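PDB 5EK8: lipoxygenase from Cyanothece sp., which probably uses a non-haem iron to insert molecular oxygen into polyunsaturated fatty acids, acting as a 9R-lipoxygenase. Local coordinates for residues P203-H208 with A226-N231; P219-I224 with N603-P608. All coordinates share one frame; numbering follows the deposited sequence.

Both contacts hold the short helix 221-227 in place, one at each end, and their centres lie 12 Å apart. Contact 1 fixes its C-terminal end against helix 188-214; contact 2 packs its first turn and the residues before it on 603-608, which leads into helix 608-623. Contact 1 is only partly buried and mixes a charged, solvent-facing edge with an aromatic interior, whereas contact 2 is buried and almost wholly apolar, with three prolines among its contacting residues. They meet through H208, a residue of contact 1 whose ring packs on I224 and whose backbone O lies against P219. Both lie away from the iron.

Contact 1 of 2, residues P203-H208 with A226-N231; sequences PIKAKH and ADYPPN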
loop_
_atom_site.group_PDB
_atom_site.type_symbol
_atom_site.label_atom_id
_atom_site.label_comp_id
_atom_site.label_asym_id
_atom_site.label_seq_id
_atom_site.Cartn_x
_atom_site.Cartn_y
_atom_site.Cartn_z
ATOM N N PRO A 203 -0.164 2.502 -25.699
ATOM C CA PRO A 203 -0.132 2.139 -27.126
ATOM C C PRO A 203 1.025 1.214 -27.500
ATOM O O PRO A 203 0.921 0.468 -28.479
ATOM C CB PRO A 203 0.016 3.491 -27.822
ATOM C CG PRO A 203 -0.621 4.445 -26.895
ATOM C CD PRO A 203 -0.267 3.963 -25.523
ATOM N N ILE A 204 2.104 1.260 -26.721
ATOM C CA ILE A 204 3.252 0.383 -26.926
ATOM C C ILE A 204 2.874 -1.061 -26.610
ATOM O O ILE A 204 3.013 -1.962 -27.447
ATOM C CB ILE A 204 4.453 0.806 -26.045
ATOM C CG1 ILE A 204 4.697 2.315 -26.132
ATOM C CG2 ILE A 204 5.703 0.048 -26.443
ATOM C CD1 ILE A 204 5.103 2.801 -27.510
ATOM N N LYS A 205 2.390 -1.267 -25.390
ATOM C CA LYS A 205 1.957 -2.576 -24.926
ATOM C C LYS A 205 0.897 -3.145 -25.861
ATOM O O LYS A 205 0.886 -4.336 -26.155
ATOM C CB LYS A 205 1.422 -2.475 -23.495
ATOM C CG LYS A 205 1.331 -3.797 -22.750
ATOM C CD LYS A 205 -0.050 -4.430 -22.874
ATOM C CE LYS A 205 -1.113 -3.630 -22.127
ATOM N NZ LYS A 205 -2.485 -4.167 -22.368
ATOM N N ALA A 206 0.014 -2.273 -26.333
ATOM C CA ALA A 206 -1.037 -2.661 -27.260
ATOM C C ALA A 206 -0.438 -3.139 -28.574
ATOM O O ALA A 206 -0.812 -4.197 -29.085
ATOM C CB ALA A 206 -1.989 -1.503 -27.497
ATOM N N LYS A 207 0.494 -2.354 -29.111
ATOM C CA LYS A 207 1.216 -2.729 -30.323
ATOM C C LYS A 207 1.817 -4.125 -30.189
ATOM O O LYS A 207 1.644 -4.979 -31.063
ATOM C CB LYS A 207 2.321 -1.719 -30.627
ATOM C CG LYS A 207 3.029 -1.962 -31.951
ATOM C CD LYS A 207 4.440 -1.389 -31.952
ATOM C CE LYS A 207 5.209 -1.809 -33.199
ATOM N NZ LYS A 207 6.683 -1.644 -33.044
ATOM N N HIS A 208 2.510 -4.354 -29.079
ATOM C CA HIS A 208 3.171 -5.630 -28.853
ATOM C C HIS A 208 2.175 -6.774 -28.752
ATOM O O HIS A 208 2.375 -7.837 -29.341
ATOM C CB HIS A 208 4.021 -5.565 -27.590
ATOM C CG HIS A 208 5.145 -4.584 -27.676
ATOM N ND1 HIS A 208 5.769 -4.069 -26.563
ATOM C CD2 HIS A 208 5.760 -4.027 -28.747
ATOM C CE1 HIS A 208 6.722 -3.234 -26.943
ATOM N NE2 HIS A 208 6.734 -3.188 -28.263
ATOM N N ALA A 226 13.412 -2.004 -26.898
ATOM C CA ALA A 226 13.642 -0.762 -27.631
ATOM C C ALA A 226 12.427 0.158 -27.609
ATOM O O ALA A 226 12.565 1.370 -27.434
ATOM C CB ALA A 226 14.034 -1.065 -29.068
ATOM N N ASP A 227 11.241 -0.422 -27.782
ATOM C CA ASP A 227 10.019 0.371 -27.903
ATOM C C ASP A 227 9.608 1.051 -26.592
ATOM O O ASP A 227 8.828 2.009 -26.606
ATOM C CB ASP A 227 8.874 -0.497 -28.429
ATOM C CG ASP A 227 8.975 -0.743 -29.927
ATOM O OD1 ASP A 227 9.879 -0.165 -30.566
ATOM O OD2 ASP A 227 8.149 -1.506 -30.473
ATOM N N TYR A 228 10.125 0.562 -25.468
ATOM C CA TYR A 228 9.957 1.254 -24.191
ATOM C C TYR A 228 11.211 2.062 -23.882
ATOM O O TYR A 228 12.288 1.742 -24.378
ATOM C CB TYR A 228 9.680 0.272 -23.048
ATOM C CG TYR A 228 8.330 -0.411 -23.089
ATOM C CD1 TYR A 228 7.179 0.249 -22.685
ATOM C CD2 TYR A 228 8.216 -1.732 -23.502
ATOM C CE1 TYR A 228 5.948 -0.383 -22.712
ATOM C CE2 TYR A 228 6.989 -2.372 -23.532
ATOM C CZ TYR A 228 5.859 -1.694 -23.137
ATOM O OH TYR A 228 4.641 -2.332 -23.168
ATOM N N PRO A 229 11.074 3.127 -23.079
ATOM C CA PRO A 229 12.258 3.872 -22.635
ATOM C C PRO A 229 13.225 2.994 -21.847
ATOM O O PRO A 229 12.806 1.982 -21.297
ATOM C CB PRO A 229 11.675 4.986 -21.751
ATOM C CG PRO A 229 10.245 4.633 -21.536
ATOM C CD PRO A 229 9.826 3.809 -22.703
ATOM N N PRO A 230 14.510 3.367 -21.801
ATOM C CA PRO A 230 15.490 2.571 -21.054
ATOM C C PRO A 230 15.309 2.703 -19.546
ATOM O O PRO A 230 14.642 3.630 -19.092
ATOM C CB PRO A 230 16.829 3.167 -21.496
ATOM C CG PRO A 230 16.504 4.579 -21.839
ATOM C CD PRO A 230 15.131 4.535 -22.453
ATOM N N ASN A 231 15.895 1.780 -18.789
ATOM C CA ASN A 231 15.857 1.847 -17.332
ATOM C C ASN A 231 17.256 2.072 -16.797
ATOM O O ASN A 231 18.187 2.292 -17.568
ATOM C CB ASN A 231 15.265 0.573 -16.726
ATOM C CG ASN A 231 16.258 -0.570 -16.701
ATOM O OD1 ASN A 231 16.960 -0.820 -17.681
ATOM N ND2 ASN A 231 16.331 -1.267 -15.570
#
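I204 and D227, 6.8 Å apart, are the nearest pair of CA atoms across the two segments, where one face of helix 188-214 meets the end of helix 221-227 and the coil beyond it. D227 supplies the polar part. Its OD2 takes two donors: K207 NZ, in a salt bridge of 3.0 Å from the syn side but tilted 24° out of the carboxylate plane, and H208 NE2 at 3.1 Å through the anti lone pair. The latter bond is fairly straight (161° at the hydrogen), and the imidazole and carboxylate are nearly coplanar, 11° apart. K207, exposed to solvent, reaches OD2 because its long chain runs extended beyond CG. Deeper in, beta-branched I204 lays CG2 over the centre of one face of the Y228 ring, a CH-pi contact 3.8 Å from the centroid. This methyl stands anti to the backbone N, which also brings it 3.8 Å from D227 CB. H208 CE1 lies 3.5 Å from Y228 CE2, with the ring planes steeply inclined. H208 ND1 and Y228 OH both bond T612 OG1 of helix 608-623. One carboxylate oxygen thus joins two donors, and with both ring nitrogens engaged the imidazole is fixed in rotation.

Contact 2 of 2, residues P219-I224 with N603-P608; sequences PSLTQI and NIAPDP
Apolar side chains carry most of this contact. P219, which follows a cis peptide bond, and P608 have CA atoms 6.1 Å apart and set their rings at a slant to one another, with P219 CD 3.9 Å from P608 CB. L221 sends its two methyls to different partners, and CD2 meets the methyl of A605 at 3.6 Å. A small alanine suits a place where a leucine branch must come close to the backbone. I224 runs extended (chi2 176°), which carries CD1 onto P608, 4.1 Å from its CB.

Carbonyl groups add a second kind of packing. P219 O lies against P608 CB and CG, 3.6 Å from CG; the other methyl of L221, CD1, is 3.7 Å from P606 O, and I224 CD1 also rests against P608 O.

Two side chains cap helix starts. S220 is the N-cap of helix 221-227: its OG accepts from Q223 N at 3.0 Å. D607 plays the same part for helix 608-623, where its OD2 accepts from E610 N. Serine and aspartate are short acceptors well suited to a first turn, and P608, which has no N-H to leave unpaired, fits the first position after the cap.

Helix 188-214 closes over the proline pair, with N212 on P608. A611 of helix 608-623 lies against L221 and I224. The start of helix 221-227 therefore packs between helices 188-214 and 608-623, while the long helix 337-377 backs the 603-608 segment through R344, which touches A605.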
loop_
_atom_site.group_PDB
_atom_site.type_symbol
_atom_site.label_atom_id
_atom_site.label_comp_id
_atom_site.label_asym_id
_atom_site.label_seq_id
_atom_site.Cartn_x
_atom_site.Cartn_y
_atom_site.Cartn_z
ATOM N N PRO A 219 6.553 -9.850 -30.816
ATOM C CA PRO A 219 7.812 -9.189 -31.190
ATOM C C PRO A 219 9.006 -9.734 -30.416
ATOM O O PRO A 219 8.826 -10.342 -29.363
ATOM C CB PRO A 219 7.554 -7.723 -30.839
ATOM C CG PRO A 219 6.568 -7.780 -29.733
ATOM C CD PRO A 219 5.692 -8.969 -30.006
ATOM N N SER A 220 10.206 -9.527 -30.945
ATOM C CA SER A 220 11.422 -9.947 -30.266
ATOM C C SER A 220 11.560 -9.234 -28.930
ATOM O O SER A 220 10.917 -8.210 -28.696
ATOM C CB SER A 220 12.648 -9.667 -31.138
ATOM O OG SER A 220 12.813 -8.276 -31.358
ATOM N N LEU A 221 12.402 -9.773 -28.056
ATOM C CA LEU A 221 12.683 -9.122 -26.787
ATOM C C LEU A 221 13.422 -7.812 -27.019
ATOM O O LEU A 221 13.229 -6.833 -26.298
ATOM C CB LEU A 221 13.497 -10.040 -25.885
ATOM C CG LEU A 221 12.803 -10.379 -24.567
ATOM C CD1 LEU A 221 11.545 -11.207 -24.808
ATOM C CD2 LEU A 221 13.774 -11.091 -23.641
ATOM N N THR A 222 14.263 -7.805 -28.047
ATOM C CA THR A 222 14.994 -6.608 -28.445
ATOM C C THR A 222 14.052 -5.479 -28.863
ATOM O O THR A 222 14.228 -4.324 -28.462
ATOM C CB THR A 222 15.952 -6.913 -29.600
ATOM O OG1 THR A 222 16.795 -8.013 -29.237
ATOM C CG2 THR A 222 16.804 -5.694 -29.917
ATOM N N GLN A 223 13.051 -5.828 -29.665
ATOM C CA GLN A 223 12.071 -4.864 -30.151
ATOM C C GLN A 223 11.202 -4.308 -29.019
ATOM O O GLN A 223 10.952 -3.098 -28.951
ATOM C CB GLN A 223 11.193 -5.509 -31.221
ATOM C CG GLN A 223 10.225 -4.560 -31.893
ATOM C CD GLN A 223 9.412 -5.247 -32.969
ATOM O OE1 GLN A 223 9.822 -6.278 -33.510
ATOM N NE2 GLN A 223 8.243 -4.690 -33.278
ATOM N N ILE A 224 10.746 -5.196 -28.136
ATOM C CA ILE A 224 9.950 -4.798 -26.976
ATOM C C ILE A 224 10.746 -3.857 -26.090
ATOM O O ILE A 224 10.240 -2.822 -25.652
ATOM C CB ILE A 224 9.498 -6.015 -26.140
ATOM C CG1 ILE A 224 8.537 -6.886 -26.942
ATOM C CG2 ILE A 224 8.817 -5.568 -24.851
ATOM C CD1 ILE A 224 8.131 -8.146 -26.221
ATOM N N ASN A 603 13.634 -18.230 -25.160
ATOM C CA ASN A 603 12.953 -19.375 -24.558
ATOM C C ASN A 603 13.060 -19.363 -23.039
ATOM O O ASN A 603 12.130 -19.755 -22.340
ATOM C CB ASN A 603 13.519 -20.685 -25.108
ATOM C CG ASN A 603 13.129 -20.924 -26.547
ATOM O OD1 ASN A 603 12.411 -20.123 -27.144
ATOM N ND2 ASN A 603 13.607 -22.024 -27.117
ATOM N N ILE A 604 14.207 -18.916 -22.540
ATOM C CA ILE A 604 14.430 -18.747 -21.108
ATOM C C ILE A 604 13.606 -17.584 -20.563
ATOM O O ILE A 604 12.926 -17.708 -19.548
ATOM C CB ILE A 604 15.926 -18.496 -20.804
ATOM C CG1 ILE A 604 16.771 -19.699 -21.224
ATOM C CG2 ILE A 604 16.138 -18.180 -19.343
ATOM C CD1 ILE A 604 16.129 -21.027 -20.904
ATOM N N ALA A 605 13.673 -16.455 -21.259
ATOM C CA ALA A 605 13.005 -15.226 -20.844
ATOM C C ALA A 605 11.476 -15.313 -20.978
ATOM O O ALA A 605 10.962 -16.248 -21.593
ATOM C CB ALA A 605 13.552 -14.064 -21.662
ATOM N N PRO A 606 10.746 -14.353 -20.373
ATOM C CA PRO A 606 9.294 -14.254 -20.576
ATOM C C PRO A 606 8.897 -14.248 -22.054
ATOM O O PRO A 606 9.633 -13.708 -22.876
ATOM C CB PRO A 606 8.945 -12.911 -19.929
ATOM C CG PRO A 606 9.968 -12.730 -18.870
ATOM C CD PRO A 606 11.223 -13.403 -19.346
ATOM N N ASP A 607 7.753 -14.837 -22.392
ATOM C CA ASP A 607 7.268 -14.770 -23.763
ATOM C C ASP A 607 6.904 -13.304 -24.057
ATOM O O ASP A 607 6.745 -12.519 -23.118
ATOM C CB ASP A 607 6.089 -15.742 -23.981
ATOM C CG ASP A 607 4.851 -15.400 -23.159
ATOM O OD1 ASP A 607 4.007 -16.309 -22.974
ATOM O OD2 ASP A 607 4.702 -14.245 -22.706
ATOM N N PRO A 608 6.798 -12.927 -25.346
ATOM C CA PRO A 608 6.588 -11.525 -25.736
ATOM C C PRO A 608 5.530 -10.771 -24.924
ATOM O O PRO A 608 5.795 -9.655 -24.468
ATOM C CB PRO A 608 6.154 -11.644 -27.197
ATOM C CG PRO A 608 6.894 -12.831 -27.691
ATOM C CD PRO A 608 6.972 -13.793 -26.528
#